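Local coordinates for methanogen homoaconitase large subunit (Methanocaldococcus jannaschii, PDB 4KP2), which catalyses, as the large subunit of an iron-sulfur hydro-lyase, the reversible dehydration of (R)-homocitrate to cis-homoaconitate and its hydration to homoisocitrate, at residues 179-184 against 283-288; 290-295 against 305-310; 335-340 against 427-432; 402-407 against 419-424. All coordinates share one frame; numbering follows the deposited sequence.

Contact 1 (179-184 against 283-288)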
# COMPACT_ATOMS: atom_id res chain seq x y z
N ASP A 179 15.65 -25.15 25.43
CA ASP A 179 14.48 -25.39 26.27
C ASP A 179 13.99 -24.09 26.88
O ASP A 179 14.74 -23.36 27.52
CB ASP A 179 14.82 -26.39 27.38
CG ASP A 179 14.90 -27.82 26.88
OD1 ASP A 179 16.02 -28.26 26.52
OD2 ASP A 179 13.86 -28.50 26.84
N ILE A 180 12.71 -23.80 26.68
CA ILE A 180 12.11 -22.59 27.23
C ILE A 180 11.06 -22.96 28.28
O ILE A 180 9.99 -23.49 27.95
CB ILE A 180 11.46 -21.73 26.14
CG1 ILE A 180 12.46 -21.48 25.01
CG2 ILE A 180 10.97 -20.42 26.71
CD1 ILE A 180 11.91 -20.64 23.88
N VAL A 181 11.36 -22.68 29.54
CA VAL A 181 10.47 -23.03 30.64
C VAL A 181 10.12 -21.81 31.49
O VAL A 181 10.79 -20.78 31.41
CB VAL A 181 11.09 -24.11 31.55
CG1 VAL A 181 11.28 -25.41 30.77
CG2 VAL A 181 12.41 -23.62 32.12
N GLY A 182 9.08 -21.94 32.30
CA GLY A 182 8.62 -20.85 33.14
C GLY A 182 7.28 -20.33 32.69
O GLY A 182 6.66 -20.88 31.78
N LYS A 183 6.81 -19.25 33.33
CA LYS A 183 5.52 -18.66 32.97
C LYS A 183 5.51 -17.14 33.04
O LYS A 183 5.96 -16.54 34.02
CB LYS A 183 4.40 -19.25 33.84
CG LYS A 183 3.89 -20.59 33.35
CD LYS A 183 3.29 -20.47 31.96
CE LYS A 183 3.23 -21.82 31.26
NZ LYS A 183 4.60 -22.36 31.02
N ASN A 184 4.97 -16.52 31.99
CA ASN A 184 4.84 -15.07 31.93
C ASN A 184 3.75 -14.69 30.94
O ASN A 184 3.79 -15.08 29.77
CB ASN A 184 6.17 -14.43 31.52
CG ASN A 184 6.22 -12.94 31.82
OD1 ASN A 184 5.18 -12.27 31.88
ND2 ASN A 184 7.42 -12.42 32.01
N GLU A 283 23.20 -27.43 25.13
CA GLU A 283 21.83 -27.23 25.58
C GLU A 283 21.71 -25.97 26.40
O GLU A 283 22.51 -25.74 27.31
CB GLU A 283 21.35 -28.42 26.41
CG GLU A 283 21.51 -29.75 25.72
CD GLU A 283 20.97 -30.92 26.54
OE1 GLU A 283 20.16 -30.68 27.47
OE2 GLU A 283 21.35 -32.08 26.26
N ILE A 284 20.73 -25.14 26.07
CA ILE A 284 20.51 -23.89 26.78
C ILE A 284 19.07 -23.82 27.32
O ILE A 284 18.14 -24.34 26.71
CB ILE A 284 20.84 -22.66 25.89
CG1 ILE A 284 21.87 -21.76 26.57
CG2 ILE A 284 19.59 -21.87 25.52
CD1 ILE A 284 21.38 -21.11 27.85
N GLU A 285 18.92 -23.20 28.48
CA GLU A 285 17.60 -23.01 29.08
C GLU A 285 17.38 -21.54 29.38
O GLU A 285 18.27 -20.86 29.89
CB GLU A 285 17.46 -23.86 30.34
CG GLU A 285 16.12 -23.73 31.04
CD GLU A 285 15.87 -24.83 32.04
OE1 GLU A 285 16.12 -26.01 31.71
OE2 GLU A 285 15.42 -24.52 33.17
N ILE A 286 16.19 -21.04 29.06
CA ILE A 286 15.89 -19.62 29.20
C ILE A 286 14.83 -19.36 30.26
O ILE A 286 13.72 -19.90 30.19
CB ILE A 286 15.43 -19.01 27.87
CG1 ILE A 286 16.53 -19.13 26.82
CG2 ILE A 286 15.03 -17.56 28.06
CD1 ILE A 286 17.81 -18.42 27.18
N ASP A 287 15.17 -18.53 31.24
CA ASP A 287 14.20 -18.08 32.24
C ASP A 287 13.26 -17.07 31.62
O ASP A 287 13.67 -16.25 30.80
CB ASP A 287 14.93 -17.47 33.44
CG ASP A 287 15.88 -16.36 33.05
OD1 ASP A 287 16.38 -16.39 31.90
OD2 ASP A 287 16.13 -15.46 33.88
N ILE A 288 11.99 -17.12 32.01
CA ILE A 288 10.98 -16.26 31.41
C ILE A 288 10.02 -15.69 32.46
O ILE A 288 9.29 -14.74 32.20
CB ILE A 288 10.17 -17.02 30.34
CG1 ILE A 288 9.43 -16.05 29.41
CG2 ILE A 288 9.20 -18.00 30.99
CD1 ILE A 288 8.44 -16.73 28.50
O HOH W 1 11.45 -19.11 34.12

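Contact 2 (290-295 against 305-310)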
# COMPACT_ATOMS: atom_id res chain seq x y z
N ASP A 290 10.33 -13.96 35.49
CA ASP A 290 10.49 -12.56 35.87
C ASP A 290 11.28 -11.79 34.82
O ASP A 290 12.22 -11.06 35.15
CB ASP A 290 11.16 -12.45 37.23
CG ASP A 290 10.40 -13.17 38.33
OD1 ASP A 290 9.16 -13.29 38.21
OD2 ASP A 290 11.04 -13.63 39.30
N MET A 291 10.90 -11.95 33.56
CA MET A 291 11.59 -11.30 32.46
C MET A 291 10.80 -10.11 31.94
O MET A 291 9.58 -10.18 31.78
CB MET A 291 11.83 -12.29 31.32
CG MET A 291 12.58 -11.72 30.13
SD MET A 291 12.57 -12.82 28.71
CE MET A 291 10.83 -12.85 28.31
N GLU A 292 11.49 -9.01 31.66
CA GLU A 292 10.87 -7.83 31.08
C GLU A 292 10.64 -8.04 29.59
O GLU A 292 11.13 -9.01 29.01
CB GLU A 292 11.73 -6.59 31.30
CG GLU A 292 11.98 -6.23 32.75
CD GLU A 292 12.69 -4.90 32.91
OE1 GLU A 292 13.88 -4.90 33.30
OE2 GLU A 292 12.06 -3.85 32.65
N GLU A 293 9.90 -7.12 28.97
CA GLU A 293 9.70 -7.16 27.53
C GLU A 293 10.97 -6.75 26.79
O GLU A 293 11.80 -6.03 27.34
CB GLU A 293 8.51 -6.28 27.13
CG GLU A 293 7.16 -6.94 27.36
CD GLU A 293 6.08 -5.95 27.73
OE1 GLU A 293 6.13 -5.43 28.87
OE2 GLU A 293 5.19 -5.70 26.90
N GLN A 294 11.11 -7.21 25.56
CA GLN A 294 12.38 -7.09 24.85
C GLN A 294 12.32 -6.20 23.60
O GLN A 294 11.45 -6.37 22.74
CB GLN A 294 12.90 -8.48 24.47
CG GLN A 294 12.97 -9.45 25.64
CD GLN A 294 13.96 -9.02 26.71
OE1 GLN A 294 15.18 -9.11 26.53
NE2 GLN A 294 13.44 -8.55 27.84
N VAL A 295 13.24 -5.25 23.52
CA VAL A 295 13.39 -4.39 22.34
C VAL A 295 14.84 -4.38 21.84
O VAL A 295 15.74 -3.94 22.56
CB VAL A 295 12.96 -2.94 22.65
CG1 VAL A 295 13.29 -2.03 21.47
CG2 VAL A 295 11.48 -2.89 22.97
N LYS A 305 18.29 -4.68 25.13
CA LYS A 305 18.24 -4.33 26.54
C LYS A 305 16.78 -4.39 26.93
O LYS A 305 15.91 -4.15 26.08
CB LYS A 305 18.77 -2.91 26.75
CG LYS A 305 19.46 -2.30 25.55
CD LYS A 305 20.96 -2.52 25.60
CE LYS A 305 21.66 -1.75 24.50
NZ LYS A 305 21.31 -0.30 24.53
N PRO A 306 16.48 -4.71 28.20
CA PRO A 306 15.08 -4.76 28.64
C PRO A 306 14.36 -3.44 28.39
O PRO A 306 15.01 -2.40 28.26
CB PRO A 306 15.21 -5.04 30.15
CG PRO A 306 16.61 -4.67 30.51
CD PRO A 306 17.42 -4.99 29.29
N ILE A 307 13.03 -3.49 28.32
CA ILE A 307 12.22 -2.32 27.98
C ILE A 307 12.51 -1.10 28.86
O ILE A 307 12.34 0.04 28.43
CB ILE A 307 10.71 -2.67 28.01
CG1 ILE A 307 9.86 -1.50 27.49
CG2 ILE A 307 10.28 -3.07 29.41
CD1 ILE A 307 10.19 -1.10 26.07
N SER A 308 12.97 -1.35 30.08
CA SER A 308 13.28 -0.28 31.02
C SER A 308 14.56 0.47 30.64
O SER A 308 14.79 1.58 31.10
CB SER A 308 13.42 -0.85 32.43
OG SER A 308 14.44 -1.83 32.49
N ASP A 309 15.38 -0.14 29.78
CA ASP A 309 16.66 0.45 29.42
C ASP A 309 16.61 1.28 28.13
O ASP A 309 17.57 1.99 27.81
CB ASP A 309 17.74 -0.63 29.30
CG ASP A 309 18.23 -1.11 30.65
OD1 ASP A 309 17.54 -0.85 31.66
OD2 ASP A 309 19.30 -1.75 30.70
N VAL A 310 15.50 1.19 27.40
CA VAL A 310 15.36 1.95 26.16
C VAL A 310 14.08 2.77 26.15
O VAL A 310 13.72 3.36 25.12
CB VAL A 310 15.38 1.02 24.93
CG1 VAL A 310 16.72 0.33 24.80
CG2 VAL A 310 14.25 0.01 25.00

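Contact 3 (335-340 against 427-432)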
# COMPACT_ATOMS: atom_id res chain seq x y z
N ALA A 335 -4.12 -3.73 17.87
CA ALA A 335 -5.36 -2.96 17.76
C ALA A 335 -5.95 -2.71 19.14
O ALA A 335 -6.66 -1.72 19.35
CB ALA A 335 -6.36 -3.68 16.87
N LYS A 336 -5.66 -3.60 20.08
CA LYS A 336 -6.14 -3.48 21.45
C LYS A 336 -5.59 -2.22 22.11
O LYS A 336 -6.33 -1.49 22.79
CB LYS A 336 -5.74 -4.71 22.26
CG LYS A 336 -5.98 -4.59 23.75
CD LYS A 336 -5.55 -5.86 24.46
CE LYS A 336 -5.67 -5.72 25.97
NZ LYS A 336 -5.30 -6.98 26.66
N TYR A 337 -4.30 -1.96 21.92
CA TYR A 337 -3.67 -0.77 22.49
C TYR A 337 -3.83 0.45 21.59
O TYR A 337 -3.56 1.57 22.00
CB TYR A 337 -2.19 -1.04 22.76
CG TYR A 337 -1.93 -1.97 23.92
CD1 TYR A 337 -1.82 -1.48 25.22
CD2 TYR A 337 -1.79 -3.34 23.72
CE1 TYR A 337 -1.59 -2.33 26.28
CE2 TYR A 337 -1.55 -4.19 24.78
CZ TYR A 337 -1.45 -3.68 26.06
OH TYR A 337 -1.22 -4.52 27.12
N LEU A 338 -4.28 0.21 20.36
CA LEU A 338 -4.49 1.29 19.40
C LEU A 338 -5.96 1.66 19.34
O LEU A 338 -6.36 2.56 18.60
CB LEU A 338 -4.01 0.86 18.02
CG LEU A 338 -3.28 1.91 17.19
CD1 LEU A 338 -1.88 2.14 17.73
CD2 LEU A 338 -3.23 1.50 15.73
N LYS A 339 -6.76 0.96 20.13
CA LYS A 339 -8.21 1.14 20.13
C LYS A 339 -8.60 2.45 20.80
O LYS A 339 -8.28 2.68 21.97
CB LYS A 339 -8.88 -0.04 20.84
CG LYS A 339 -10.25 -0.39 20.31
CD LYS A 339 -10.55 -1.87 20.55
CE LYS A 339 -10.33 -2.25 22.01
NZ LYS A 339 -10.47 -3.71 22.23
N GLY A 340 -9.29 3.31 20.05
CA GLY A 340 -9.77 4.57 20.58
C GLY A 340 -8.76 5.69 20.49
O GLY A 340 -9.14 6.87 20.48
N ALA A 427 5.01 -2.05 19.77
CA ALA A 427 5.00 -1.26 18.54
C ALA A 427 3.78 -0.35 18.47
O ALA A 427 3.88 0.80 18.06
CB ALA A 427 5.06 -2.18 17.32
N ALA A 428 2.63 -0.89 18.86
CA ALA A 428 1.39 -0.12 18.85
C ALA A 428 1.42 0.98 19.90
O ALA A 428 1.05 2.12 19.62
CB ALA A 428 0.20 -1.04 19.08
N ILE A 429 1.86 0.64 21.11
CA ILE A 429 1.93 1.59 22.21
C ILE A 429 2.90 2.72 21.91
O ILE A 429 2.60 3.89 22.17
CB ILE A 429 2.34 0.89 23.52
CG1 ILE A 429 1.33 -0.19 23.90
CG2 ILE A 429 2.47 1.90 24.65
CD1 ILE A 429 1.72 -0.99 25.12
N SER A 430 4.06 2.38 21.36
CA SER A 430 5.07 3.37 21.03
C SER A 430 4.62 4.29 19.90
O SER A 430 5.05 5.43 19.80
CB SER A 430 6.39 2.69 20.66
OG SER A 430 6.84 1.86 21.71
N ALA A 431 3.74 3.77 19.04
CA ALA A 431 3.17 4.57 17.96
C ALA A 431 2.18 5.58 18.51
O ALA A 431 1.98 6.65 17.93
CB ALA A 431 2.51 3.67 16.93
N VAL A 432 1.55 5.23 19.63
CA VAL A 432 0.59 6.11 20.28
C VAL A 432 1.28 7.26 21.00
O VAL A 432 0.89 8.42 20.86
CB VAL A 432 -0.28 5.33 21.29
CG1 VAL A 432 -1.15 6.28 22.10
CG2 VAL A 432 -1.14 4.31 20.57

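Contact 4 (402-407 against 419-424)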
# COMPACT_ATOMS: atom_id res chain seq x y z
N SER A 402 10.13 -1.60 14.37
CA SER A 402 9.51 -2.60 13.51
C SER A 402 9.28 -3.93 14.21
O SER A 402 9.91 -4.24 15.22
CB SER A 402 10.35 -2.81 12.26
OG SER A 402 9.77 -3.79 11.42
N THR A 403 8.36 -4.72 13.66
CA THR A 403 8.09 -6.06 14.15
C THR A 403 8.79 -7.09 13.26
O THR A 403 8.51 -8.28 13.34
CB THR A 403 6.59 -6.37 14.20
OG1 THR A 403 6.04 -6.28 12.87
CG2 THR A 403 5.87 -5.40 15.11
N THR A 404 9.69 -6.60 12.42
CA THR A 404 10.46 -7.46 11.52
C THR A 404 11.57 -8.20 12.27
O THR A 404 11.61 -8.21 13.50
CB THR A 404 11.08 -6.67 10.36
OG1 THR A 404 11.75 -5.51 10.87
CG2 THR A 404 10.01 -6.24 9.37
N ASN A 405 12.47 -8.81 11.51
CA ASN A 405 13.55 -9.60 12.09
C ASN A 405 14.94 -9.06 11.79
O ASN A 405 15.92 -9.49 12.39
CB ASN A 405 13.44 -11.06 11.64
CG ASN A 405 13.11 -11.19 10.17
OD1 ASN A 405 13.47 -10.34 9.36
ND2 ASN A 405 12.40 -12.26 9.82
N ARG A 406 15.02 -8.12 10.85
CA ARG A 406 16.30 -7.50 10.51
C ARG A 406 16.50 -6.16 11.23
O ARG A 406 15.54 -5.44 11.49
CB ARG A 406 16.44 -7.32 9.00
CG ARG A 406 17.25 -8.42 8.33
CD ARG A 406 16.42 -9.67 8.12
NE ARG A 406 15.48 -9.52 7.02
CZ ARG A 406 15.77 -9.78 5.75
NH1 ARG A 406 16.98 -10.20 5.42
NH2 ARG A 406 14.85 -9.62 4.81
N ASN A 407 17.75 -5.84 11.53
CA ASN A 407 18.07 -4.68 12.34
C ASN A 407 19.32 -3.96 11.82
O ASN A 407 19.78 -2.99 12.41
CB ASN A 407 18.28 -5.11 13.79
CG ASN A 407 18.29 -3.94 14.75
OD1 ASN A 407 17.82 -2.86 14.43
ND2 ASN A 407 18.83 -4.16 15.94
N ILE A 419 16.90 1.43 13.34
CA ILE A 419 15.80 0.48 13.44
C ILE A 419 15.77 -0.17 14.82
O ILE A 419 16.82 -0.53 15.36
CB ILE A 419 15.91 -0.62 12.37
CG1 ILE A 419 15.99 -0.01 10.97
CG2 ILE A 419 14.73 -1.58 12.45
CD1 ILE A 419 16.13 -1.03 9.87
N TYR A 420 14.58 -0.31 15.38
CA TYR A 420 14.41 -1.03 16.64
C TYR A 420 13.40 -2.16 16.45
O TYR A 420 12.38 -1.98 15.78
CB TYR A 420 13.94 -0.08 17.75
CG TYR A 420 15.00 0.87 18.25
CD1 TYR A 420 15.37 1.98 17.51
CD2 TYR A 420 15.62 0.66 19.48
CE1 TYR A 420 16.34 2.86 17.96
CE2 TYR A 420 16.59 1.54 19.94
CZ TYR A 420 16.94 2.63 19.18
OH TYR A 420 17.90 3.50 19.64
N LEU A 421 13.68 -3.31 17.04
CA LEU A 421 12.81 -4.47 16.91
C LEU A 421 12.05 -4.74 18.20
O LEU A 421 12.63 -4.75 19.28
CB LEU A 421 13.62 -5.71 16.51
CG LEU A 421 14.41 -5.62 15.21
CD1 LEU A 421 15.21 -6.90 14.99
CD2 LEU A 421 13.48 -5.36 14.04
N ALA A 422 10.74 -4.98 18.08
CA ALA A 422 9.91 -5.24 19.24
C ALA A 422 8.64 -6.01 18.88
O ALA A 422 8.47 -6.46 17.74
CB ALA A 422 9.55 -3.94 19.94
N SER A 423 7.76 -6.17 19.86
CA SER A 423 6.50 -6.88 19.67
C SER A 423 5.43 -5.93 19.14
O SER A 423 5.55 -4.72 19.31
CB SER A 423 6.05 -7.51 20.99
OG SER A 423 5.72 -6.52 21.94
N PRO A 424 4.39 -6.47 18.49
CA PRO A 424 3.27 -5.66 18.02
C PRO A 424 2.63 -4.85 19.14
O PRO A 424 2.16 -3.73 18.91
CB PRO A 424 2.27 -6.70 17.51
CG PRO A 424 3.11 -7.84 17.10
CD PRO A 424 4.26 -7.88 18.07

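Contact 1 (179-184 against 283-288)
I288 lays its CG2 methyl on the turning backbone of the other segment, 3.2 Å from V181 O and 3.5 Å from G182 C. With CG1 anti to its backbone N (chi1 -162°), the shorter branch is the one turned to this chain. G182 has no CB to stand in the way, and its positive phi also suits glycine. N184 grips the same residue further along: ND2 donates to I288 O at 3.0 Å with an N-H...O angle of 154°, and the acceptor lies close to the plane of the amide. OD1 of that amide accepts from N186 N, and ND2 has a second, weak bond to M291 O, so both ends of the group are fixed. An alanine at this position would probably leave I288 O without its side-chain donor and N186 N without the OD1 acceptor. Midway, a water donates to V181 O and accepts from I288 N (3.0 Å), filling in where direct pairing has stopped. V181 CG2 meets the extended E285 side chain at about a right angle, 3.3 Å from OE2. Before this the strands pair in parallel: D179 N donates to I284 O at 2.9 Å, and I286 N to D179 O at 3.1 Å. D179 and E285 share one face of the sheet, where R177 forms a salt bridge with D179; I180 and I286 share the other. Strand 167-180 is thus joined to 282-286 within a mixed sheet, with helix 189-200 against I180, I286 and I288, and V216 of helix 215-219 also touching I180.

Contact 2 (290-295 against 305-310)
A short beta hairpin brings Q294 alongside P306 as an antiparallel, non-hydrogen-bonded pair, their CA atoms 5.2 Å apart and their side chains diverging. The backbone bond beside it runs from I307 N to E293 O (3.0 Å), somewhat bent at 136°, with the donor tilted from the carbonyl plane. E292, its chain extended beyond CG, reaches across the mouth of the hairpin: S308 OG donates to OE2 at 3.1 Å, on the syn lone pair of that oxygen. Its other oxygen, OE1, rests 3.4 Å from P306 CB. S308 can point its hydroxyl there because OG sits between its backbone N and carbonyl carbon (chi1 59°). The hairpin of strands 294-296 and 304-306 leads directly into the weakly bonded helical turn 307-310, with D309 N bonded to P306 O at its start. This turn brings two apolar side chains back over V295: I307 CD1 lies 3.8 Å from V295 CG2, and V310 CG2 is 4.0 Å from V295 CB. The Q294 side chain folds back on its own segment, NE2 donating to E292 O from well above the carbonyl plane, and packs on L194 and R195 of helix 189-200. The buried carboxylate of E293 is held by N438 at OE1 and by a salt bridge to K425 at OE2.

Contact 3 (335-340 against 427-432)
Y337 and L338, toward the C-terminal part of helix 328-338, come beside I429 and A428 of helix 424-433, with CA atoms 6.1 Å apart for both Y337-I429 and L338-A428. The small A428 side chain is consistent with this close approach; its CB touches Y337 CB at 4.4 Å and L338 CD1 at 4.0 Å. I429 supplies the more directional contact. Its chain runs extended from CG1 to CD1 (chi2 176°), which carries CD1 over one face of the Y337 ring, 3.9 Å from the centroid and 23° off the normal, a CH-pi contact displaced toward CD1 of the ring. An alanine in place of Y337 would probably strip the I429 methyl of this aromatic cover and open a gap beside the helix. L338 sends CD1 into the angle between two turns of the opposite helix, 3.6 Å from V432 CG2 and 3.5 Å from A428 O. The L338 and V432 side chains run antiparallel alongside one another, while F371 and A374 of helix 367-374 also pack on L338. No hydrogen bond crosses between the segments: two helices of the sandwich are joined here by apolar carbon and one ring face, so fit rather than polar pairing holds them.

Contact 4 (402-407 against 419-424)
I419 meets the far end of the loop 402-407, its CG2 4.1 Å from R406 O and its CB close to the side chain of N407. N407 ND2 donates to H300 O, tying this amide beyond the segments. Y420 has its CB directed away from the loop and contributes backbone: S402 N donates to Y420 O at 2.7 Å (165°). L421 pairs in parallel with S402 and fills the curl of the loop. Its CG is anti to the carbonyl carbon and the chain continues extended (chi2 178°), which carries both methyls into the bend. CD2 sits 3.3 Å from R406 O and 3.5 Å from T404 O; CD1 touches N407 CB at 3.8 Å. The carbonyls of T404, N405 and R406 thus curve round one leucine side chain, and S402 OG and T404 OG1, sharing a hydrogen bond at 2.7 Å, brace the start of the bend. A422 N donates to S402 O (3.1 Å), closing the parallel ladder. S423 is the N-cap of helix 424-433, and P424 packs its ring carbons on T403 CG2. The side chains of T404 and N405 lie near those of C386 and C323, respectively, predicted ligands of the [4Fe-4S] cluster. Strand 418-421 is one edge of its parallel sheet within this chain, with F319 of strand 317-320 touching S402 and T404, and V295 and A296 packed on Y420, L421 and A422.

In the fold
From the N terminus, contact 1 comes first, closing 98 intervening residues, a little under half of them helical, by joining strand 167-180 to strand 282-286. A few residues on, contact 2 closes the hairpin of 290-295 with 305-310, and the two contacts touch. Contact 3 spans 86 residues, from helix 328-338 to helix 424-433, and contact 4 lies wholly within that span, bringing strands 399-402 and 418-421 together just before the second helix. Contacts 1 and 2 precede this pair in series, and none cross. The hairpin packs on the edge strand of the parallel sheet, and T403 touches A427, linking contact 4 to contact 3.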